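Local coordinates for PTS-dependent dihydroxyacetone kinase operon regulatory protein (Escherichia coli, PDB 4LRZ) that activates transcription of the dhaKLM operon from a sigma-70 promoter and represses its own expression, the part present here probably being its sensor region, at residues W20-T31 and D133-W141; D213-E221 and Q295-P305. All coordinates share one frame; numbering follows the deposited sequence.

Near the N terminus, helix 14-26 and the turn after it run into contact 1. There 20-31 meets 133-141, the connection between strands 128-131 and 143-151 of the GAF domain. This closes a loop of 101 residues and ties the N-terminal helix to the edge of the GAF sheet. The chain then completes that sheet and enters the long helix 174-211. Contact 2 follows at once: 213-221 pairs with 295-305 and closes the PAS fold over 73 residues. The two loops lie in series, neither nested nor crossed. The centres of contact 1 and contact 2 are about 69 Å apart, on opposite sides of the chain's centre. The nearest atoms of contact 1 and contact 2 are about 48 Å apart.

Contact 1: W20-T31 and D133-W141; sequences WERCNKLMKRET and DQHFKQVLW
Arg29 and Lys137 bring the two backbones closest, with CA atoms 4.6 Å apart. Next to them Gln138 N gives a nearly straight hydrogen bond to Arg29 O at 2.9 Å. A water also donates to Arg29 O and to Thr31 O. Phe136 fills the middle of the contact. Its CG is anti to the backbone N (chi1 -172°), which carries the ring in between helix and turn. Cys23 CB lies over the centre of one face, 3.7 Å from the ring centroid. Arg29 CG covers the opposite face, and Asn24 OD1 meets the edge. The edge of Phe136 points toward the face of the Trp20 five-membered ring, an edge-to-face pair with planes at 67°. This packing round Phe136 seats the N-terminal helix 14-26 against the connection between strands 128-131 and 143-151 of the GAF domain. Trp20 NE1 donates to Gln134 O at 2.9 Å, in its own ring plane but above the plane of the carbonyl. The Lys137 chain bends at chi2 and then runs out to its NZ. Two carbonyls hold Lys137 NZ, Lys28 O at 3.0 Å and Thr31 O at 2.9 Å. Arg29 NH2 adds a weak bond to His135 O, which also accepts from Trp141 NE1.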
# COMPACT_ATOMS: atom_id res chain seq x y z
N TRP F 20 -23.85 -27.94 1.08
CA TRP F 20 -24.59 -29.07 0.55
C TRP F 20 -26.10 -28.94 0.74
O TRP F 20 -26.83 -29.23 -0.18
CB TRP F 20 -24.12 -30.35 1.18
CG TRP F 20 -22.81 -30.86 0.68
CD1 TRP F 20 -21.91 -30.21 -0.14
CD2 TRP F 20 -22.20 -32.11 1.03
NE1 TRP F 20 -20.81 -31.00 -0.35
CE2 TRP F 20 -20.95 -32.17 0.36
CE3 TRP F 20 -22.60 -33.20 1.83
CZ2 TRP F 20 -20.09 -33.29 0.45
CZ3 TRP F 20 -21.74 -34.31 1.94
CH2 TRP F 20 -20.49 -34.34 1.26
N GLU F 21 -26.55 -28.48 1.91
CA GLU F 21 -28.00 -28.25 2.12
C GLU F 21 -28.58 -27.21 1.16
O GLU F 21 -29.72 -27.35 0.77
CB GLU F 21 -28.37 -27.83 3.57
CG GLU F 21 -28.05 -28.84 4.71
CD GLU F 21 -28.39 -28.29 6.15
OE1 GLU F 21 -28.49 -27.03 6.33
OE2 GLU F 21 -28.54 -29.13 7.09
N ARG F 22 -27.83 -26.17 0.80
CA ARG F 22 -28.33 -25.17 -0.17
C ARG F 22 -28.41 -25.78 -1.57
O ARG F 22 -29.39 -25.59 -2.31
CB ARG F 22 -27.47 -23.91 -0.19
CG ARG F 22 -27.41 -23.17 1.16
CD ARG F 22 -26.69 -21.80 1.00
NE ARG F 22 -25.27 -21.90 0.65
CZ ARG F 22 -24.28 -21.99 1.55
NH1 ARG F 22 -24.55 -21.99 2.86
NH2 ARG F 22 -23.02 -22.08 1.14
N CYS F 23 -27.38 -26.55 -1.91
CA CYS F 23 -27.28 -27.20 -3.22
C CYS F 23 -28.32 -28.32 -3.44
O CYS F 23 -28.72 -28.58 -4.57
CB CYS F 23 -25.87 -27.77 -3.42
SG CYS F 23 -24.51 -26.55 -3.67
N ASN F 24 -28.72 -28.95 -2.34
CA ASN F 24 -29.71 -30.03 -2.32
C ASN F 24 -31.09 -29.63 -2.87
O ASN F 24 -31.77 -30.45 -3.46
CB ASN F 24 -29.89 -30.56 -0.89
CG ASN F 24 -29.00 -31.73 -0.60
OD1 ASN F 24 -28.62 -32.47 -1.51
ND2 ASN F 24 -28.64 -31.91 0.68
N LYS F 25 -31.47 -28.37 -2.63
CA LYS F 25 -32.75 -27.83 -3.07
C LYS F 25 -32.95 -27.97 -4.58
O LYS F 25 -33.99 -28.47 -5.02
CB LYS F 25 -32.88 -26.37 -2.66
CG LYS F 25 -32.92 -26.11 -1.13
CD LYS F 25 -32.90 -24.57 -0.81
CE LYS F 25 -32.40 -24.23 0.63
NZ LYS F 25 -31.26 -23.18 0.69
N LEU F 26 -31.94 -27.58 -5.36
CA LEU F 26 -32.11 -27.26 -6.79
C LEU F 26 -31.20 -27.98 -7.77
O LEU F 26 -31.10 -27.57 -8.92
CB LEU F 26 -31.76 -25.80 -7.01
CG LEU F 26 -32.62 -24.71 -6.41
CD1 LEU F 26 -31.72 -23.46 -6.32
CD2 LEU F 26 -33.90 -24.50 -7.24
N MET F 27 -30.52 -29.01 -7.33
CA MET F 27 -29.34 -29.41 -8.03
C MET F 27 -29.06 -30.86 -7.65
O MET F 27 -29.32 -31.29 -6.53
CB MET F 27 -28.18 -28.51 -7.54
CG MET F 27 -27.34 -27.72 -8.59
SD MET F 27 -25.80 -26.90 -7.88
CE MET F 27 -26.66 -25.94 -6.62
N LYS F 28 -28.50 -31.61 -8.59
CA LYS F 28 -28.14 -33.00 -8.35
C LYS F 28 -26.62 -33.17 -8.42
O LYS F 28 -25.93 -32.46 -9.16
CB LYS F 28 -28.84 -33.90 -9.35
CG LYS F 28 -30.35 -33.70 -9.36
CD LYS F 28 -30.93 -33.69 -10.78
CE LYS F 28 -31.71 -34.98 -11.12
NZ LYS F 28 -31.81 -35.17 -12.62
N ARG F 29 -26.11 -34.15 -7.66
CA ARG F 29 -24.70 -34.49 -7.61
C ARG F 29 -24.12 -35.00 -8.93
O ARG F 29 -22.94 -34.79 -9.21
CB ARG F 29 -24.44 -35.49 -6.47
CG ARG F 29 -24.67 -34.88 -5.06
CD ARG F 29 -24.33 -35.83 -3.91
NE ARG F 29 -23.28 -35.32 -3.01
CZ ARG F 29 -21.97 -35.32 -3.28
NH1 ARG F 29 -21.53 -35.78 -4.46
NH2 ARG F 29 -21.09 -34.85 -2.39
N GLU F 30 -24.92 -35.67 -9.76
CA GLU F 30 -24.31 -36.31 -10.93
C GLU F 30 -24.42 -35.54 -12.23
O GLU F 30 -23.89 -35.98 -13.22
CB GLU F 30 -24.81 -37.75 -11.16
CG GLU F 30 -25.61 -38.35 -10.00
CD GLU F 30 -26.89 -37.57 -9.74
OE1 GLU F 30 -27.59 -37.23 -10.73
OE2 GLU F 30 -27.18 -37.31 -8.54
N THR F 31 -25.11 -34.41 -12.24
CA THR F 31 -25.31 -33.73 -13.52
C THR F 31 -24.18 -32.76 -13.79
O THR F 31 -23.56 -32.22 -12.85
CB THR F 31 -26.64 -32.99 -13.60
OG1 THR F 31 -26.80 -32.16 -12.43
CG2 THR F 31 -27.86 -34.01 -13.73
N ASP F 133 -14.50 -35.45 -2.91
CA ASP F 133 -15.94 -35.58 -2.67
C ASP F 133 -16.55 -34.61 -1.64
O ASP F 133 -17.74 -34.73 -1.32
CB ASP F 133 -16.34 -37.05 -2.39
CG ASP F 133 -15.75 -37.61 -1.09
OD1 ASP F 133 -14.70 -37.11 -0.59
OD2 ASP F 133 -16.33 -38.59 -0.57
N GLN F 134 -15.75 -33.65 -1.14
CA GLN F 134 -16.35 -32.44 -0.51
C GLN F 134 -17.11 -31.63 -1.56
O GLN F 134 -18.00 -30.85 -1.21
CB GLN F 134 -15.30 -31.51 0.12
CG GLN F 134 -14.44 -32.12 1.21
CD GLN F 134 -13.31 -31.16 1.66
OE1 GLN F 134 -12.62 -30.58 0.83
NE2 GLN F 134 -13.15 -30.99 2.96
N HIS F 135 -16.72 -31.76 -2.83
CA HIS F 135 -17.41 -31.06 -3.91
C HIS F 135 -18.81 -31.68 -4.11
O HIS F 135 -18.98 -32.90 -4.06
CB HIS F 135 -16.60 -31.10 -5.21
CG HIS F 135 -15.35 -30.26 -5.18
ND1 HIS F 135 -14.08 -30.80 -5.23
CD2 HIS F 135 -15.18 -28.92 -5.11
CE1 HIS F 135 -13.19 -29.84 -5.14
NE2 HIS F 135 -13.83 -28.69 -5.09
N PHE F 136 -19.83 -30.86 -4.35
CA PHE F 136 -21.18 -31.40 -4.57
C PHE F 136 -21.26 -32.24 -5.85
O PHE F 136 -21.73 -33.37 -5.84
CB PHE F 136 -22.20 -30.27 -4.58
CG PHE F 136 -23.63 -30.75 -4.61
CD1 PHE F 136 -24.28 -31.15 -3.42
CD2 PHE F 136 -24.35 -30.78 -5.82
CE1 PHE F 136 -25.62 -31.56 -3.44
CE2 PHE F 136 -25.70 -31.19 -5.83
CZ PHE F 136 -26.32 -31.59 -4.64
N LYS F 137 -20.76 -31.67 -6.94
CA LYS F 137 -20.76 -32.27 -8.26
C LYS F 137 -19.68 -33.30 -8.40
O LYS F 137 -18.52 -32.99 -8.16
CB LYS F 137 -20.51 -31.19 -9.32
CG LYS F 137 -21.57 -30.14 -9.37
CD LYS F 137 -22.89 -30.75 -9.73
CE LYS F 137 -23.77 -29.75 -10.45
NZ LYS F 137 -24.96 -30.40 -11.09
N GLN F 138 -20.07 -34.51 -8.83
CA GLN F 138 -19.13 -35.63 -9.03
C GLN F 138 -18.03 -35.34 -10.04
O GLN F 138 -16.95 -35.93 -9.95
CB GLN F 138 -19.87 -36.90 -9.47
CG GLN F 138 -20.48 -37.69 -8.31
CD GLN F 138 -21.62 -38.66 -8.74
OE1 GLN F 138 -21.71 -39.08 -9.91
NE2 GLN F 138 -22.47 -39.02 -7.78
N VAL F 139 -18.30 -34.46 -10.99
CA VAL F 139 -17.32 -34.13 -12.02
C VAL F 139 -16.06 -33.51 -11.39
O VAL F 139 -14.95 -33.68 -11.91
CB VAL F 139 -17.97 -33.26 -13.15
CG1 VAL F 139 -16.92 -32.46 -13.90
CG2 VAL F 139 -18.73 -34.17 -14.10
N LEU F 140 -16.23 -32.86 -10.24
CA LEU F 140 -15.12 -32.21 -9.54
C LEU F 140 -14.35 -33.08 -8.54
O LEU F 140 -13.40 -32.60 -7.92
CB LEU F 140 -15.59 -30.91 -8.87
CG LEU F 140 -16.15 -29.84 -9.83
CD1 LEU F 140 -16.52 -28.57 -9.09
CD2 LEU F 140 -15.18 -29.52 -11.01
N TRP F 141 -14.73 -34.35 -8.40
CA TRP F 141 -14.09 -35.23 -7.41
C TRP F 141 -12.60 -35.51 -7.69
O TRP F 141 -11.88 -35.92 -6.81
CB TRP F 141 -14.86 -36.54 -7.24
CG TRP F 141 -16.22 -36.38 -6.51
CD1 TRP F 141 -16.88 -35.20 -6.22
CD2 TRP F 141 -17.08 -37.43 -6.03
NE1 TRP F 141 -18.06 -35.46 -5.58
CE2 TRP F 141 -18.22 -36.82 -5.46
CE3 TRP F 141 -17.00 -38.84 -6.04
CZ2 TRP F 141 -19.28 -37.56 -4.88
CZ3 TRP F 141 -18.06 -39.59 -5.47
CH2 TRP F 141 -19.18 -38.94 -4.90
O HOH W 1 -21.54 -33.80 -11.53

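Contact 2: D213-E221 and Q295-P305; sequences DDGVISWDE and QGTSFILLLHP
Trp219 and Phe299 face each other as a hydrogen-bonded pair of antiparallel strands. Their rings are oblique, with planes at 33°. It is Phe299 CB that covers the indole, 3.8 Å from the centroid of the six-membered ring and offset toward its rim. Trp219 CG sits between the backbone N and the carbonyl carbon (chi1 66°), which swings the indole across the neighbouring strand, where CZ3 also touches Leu301 CB. On this same face Ile217 CD1 meets Leu303 CD1 at 4.0 Å, and Ala232 of helix 230-235 packs on both. Val216, Ser218, Ile300 and Leu302 occupy the other face, where Val216 CG2 touches Ile300 CG2. Strand 296-304 is the middle one of the five-stranded antiparallel PAS sheet (order 2-1-5-4-3), and 215-219 is its neighbour. Ser218 OG turns back to Phe299 O at 2.9 Å. Trp219 N reaches the same oxygen from the opposite side of the carbonyl plane. At the far end His304 ND1 donates to Asp214 OD1 at 3.2 Å, with imidazole and carboxylate planes 90° apart and the donor above the carboxylate. His304 NE2 bonds Thr287, and Asp214 OD2 accepts from Asp213 N of the second subunit. ND1 also has a weak bond to that Asp213. Bonds at both ring nitrogens, with His270 stacked on the ring, would limit its rotation, and the Asp214 carboxylate joins the strand pairing to the subunit interface.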
# COMPACT_ATOMS: atom_id res chain seq x y z
N ASP F 213 -4.44 35.74 -1.58
CA ASP F 213 -3.81 37.06 -1.71
C ASP F 213 -2.38 37.13 -1.26
O ASP F 213 -1.57 37.79 -1.89
CB ASP F 213 -4.61 38.14 -0.98
CG ASP F 213 -5.79 38.66 -1.79
OD1 ASP F 213 -5.83 38.46 -3.02
OD2 ASP F 213 -6.68 39.28 -1.17
N ASP F 214 -2.05 36.44 -0.19
CA ASP F 214 -0.70 36.53 0.34
C ASP F 214 0.27 35.85 -0.60
O ASP F 214 -0.10 34.89 -1.27
CB ASP F 214 -0.63 35.88 1.72
CG ASP F 214 -1.44 36.63 2.77
OD1 ASP F 214 -1.34 37.89 2.81
OD2 ASP F 214 -2.20 35.97 3.53
N GLY F 215 1.49 36.36 -0.66
CA GLY F 215 2.60 35.63 -1.23
C GLY F 215 3.00 34.53 -0.27
O GLY F 215 2.88 34.69 0.94
N VAL F 216 3.43 33.39 -0.79
CA VAL F 216 3.93 32.33 0.08
C VAL F 216 5.14 31.56 -0.44
O VAL F 216 5.24 31.25 -1.64
CB VAL F 216 2.82 31.39 0.72
CG1 VAL F 216 1.46 31.62 0.14
CG2 VAL F 216 3.22 29.90 0.76
N ILE F 217 6.05 31.29 0.48
CA ILE F 217 7.24 30.52 0.23
C ILE F 217 7.28 29.52 1.36
O ILE F 217 7.02 29.87 2.51
CB ILE F 217 8.48 31.43 0.29
CG1 ILE F 217 8.54 32.29 -0.95
CG2 ILE F 217 9.75 30.64 0.30
CD1 ILE F 217 8.81 33.74 -0.64
N SER F 218 7.60 28.27 1.06
CA SER F 218 7.66 27.27 2.09
C SER F 218 8.80 26.33 1.89
O SER F 218 9.04 25.84 0.76
CB SER F 218 6.37 26.50 2.16
OG SER F 218 6.43 25.51 3.18
N TRP F 219 9.50 26.03 2.98
CA TRP F 219 10.62 25.11 2.88
C TRP F 219 10.65 23.98 3.92
O TRP F 219 9.95 24.02 4.95
CB TRP F 219 11.95 25.86 2.77
CG TRP F 219 12.32 26.64 3.97
CD1 TRP F 219 13.08 26.21 5.02
CD2 TRP F 219 11.95 28.00 4.28
NE1 TRP F 219 13.22 27.21 5.95
CE2 TRP F 219 12.53 28.31 5.53
CE3 TRP F 219 11.18 28.97 3.62
CZ2 TRP F 219 12.39 29.57 6.13
CZ3 TRP F 219 11.03 30.21 4.22
CH2 TRP F 219 11.63 30.50 5.47
N ASP F 220 11.50 23.01 3.60
CA ASP F 220 11.76 21.74 4.28
C ASP F 220 12.56 21.88 5.56
O ASP F 220 13.16 22.92 5.75
CB ASP F 220 12.70 20.94 3.35
CG ASP F 220 12.08 19.72 2.90
OD1 ASP F 220 12.63 18.98 2.08
OD2 ASP F 220 10.99 19.49 3.42
N GLU F 221 12.61 20.82 6.38
CA GLU F 221 13.57 20.76 7.53
C GLU F 221 14.97 20.55 7.00
O GLU F 221 15.94 20.65 7.74
CB GLU F 221 13.26 19.63 8.53
CG GLU F 221 13.59 18.21 8.02
CD GLU F 221 12.49 17.62 7.09
OE1 GLU F 221 11.47 18.31 6.83
OE2 GLU F 221 12.64 16.48 6.62
N GLN F 295 10.19 14.77 12.11
CA GLN F 295 11.46 14.85 11.35
C GLN F 295 12.24 16.18 11.34
O GLN F 295 13.32 16.26 10.73
CB GLN F 295 11.32 14.30 9.91
CG GLN F 295 10.13 14.80 9.17
CD GLN F 295 8.94 13.88 9.36
OE1 GLN F 295 7.92 14.25 9.96
NE2 GLN F 295 9.07 12.65 8.87
N GLY F 296 11.73 17.19 12.02
CA GLY F 296 12.34 18.51 12.01
C GLY F 296 11.30 19.63 11.85
O GLY F 296 10.08 19.39 11.81
N THR F 297 11.79 20.86 11.77
CA THR F 297 10.88 21.98 11.62
C THR F 297 10.90 22.43 10.18
O THR F 297 11.96 22.52 9.58
CB THR F 297 11.25 23.14 12.58
OG1 THR F 297 11.46 22.60 13.89
CG2 THR F 297 10.14 24.20 12.63
N SER F 298 9.72 22.67 9.63
CA SER F 298 9.51 23.26 8.33
C SER F 298 8.93 24.65 8.56
O SER F 298 8.43 24.94 9.68
CB SER F 298 8.51 22.42 7.53
OG SER F 298 9.09 21.22 7.08
N PHE F 299 8.94 25.48 7.51
CA PHE F 299 8.49 26.86 7.62
C PHE F 299 7.57 27.29 6.51
O PHE F 299 7.68 26.83 5.39
CB PHE F 299 9.68 27.80 7.71
CG PHE F 299 10.50 27.61 8.96
CD1 PHE F 299 10.11 28.23 10.16
CD2 PHE F 299 11.63 26.79 8.95
CE1 PHE F 299 10.86 28.05 11.32
CE2 PHE F 299 12.39 26.60 10.13
CZ PHE F 299 12.00 27.23 11.32
N ILE F 300 6.62 28.15 6.85
CA ILE F 300 5.90 28.90 5.85
C ILE F 300 6.13 30.38 6.08
O ILE F 300 6.05 30.84 7.21
CB ILE F 300 4.41 28.65 5.86
CG1 ILE F 300 4.12 27.20 5.50
CG2 ILE F 300 3.72 29.61 4.83
CD1 ILE F 300 2.64 26.87 5.53
N LEU F 301 6.42 31.09 5.00
CA LEU F 301 6.59 32.53 5.05
C LEU F 301 5.58 33.17 4.14
O LEU F 301 5.54 32.86 2.95
CB LEU F 301 8.01 32.93 4.67
CG LEU F 301 8.32 34.41 4.51
CD1 LEU F 301 8.34 35.11 5.87
CD2 LEU F 301 9.64 34.58 3.82
N LEU F 302 4.76 34.03 4.72
CA LEU F 302 3.78 34.79 3.97
C LEU F 302 4.16 36.25 3.80
O LEU F 302 4.60 36.91 4.75
CB LEU F 302 2.40 34.68 4.59
CG LEU F 302 1.89 33.25 4.64
CD1 LEU F 302 2.02 32.72 6.03
CD2 LEU F 302 0.47 33.26 4.28
N LEU F 303 3.98 36.74 2.59
CA LEU F 303 4.28 38.10 2.28
C LEU F 303 2.95 38.76 2.11
O LEU F 303 2.21 38.45 1.17
CB LEU F 303 5.13 38.23 1.02
CG LEU F 303 6.37 37.33 0.96
CD1 LEU F 303 6.94 37.31 -0.45
CD2 LEU F 303 7.43 37.75 1.97
N HIS F 304 2.65 39.64 3.05
CA HIS F 304 1.37 40.31 3.11
C HIS F 304 1.41 41.51 2.17
O HIS F 304 2.39 42.25 2.15
CB HIS F 304 1.04 40.71 4.56
CG HIS F 304 1.06 39.57 5.53
ND1 HIS F 304 0.07 38.60 5.59
CD2 HIS F 304 1.95 39.24 6.50
CE1 HIS F 304 0.35 37.74 6.55
NE2 HIS F 304 1.49 38.10 7.11
N PRO F 305 0.37 41.69 1.35
CA PRO F 305 0.37 42.85 0.46
C PRO F 305 0.03 44.13 1.26
O PRO F 305 -0.84 44.08 2.13
CB PRO F 305 -0.72 42.51 -0.57
CG PRO F 305 -1.62 41.50 0.14
CD PRO F 305 -0.79 40.80 1.16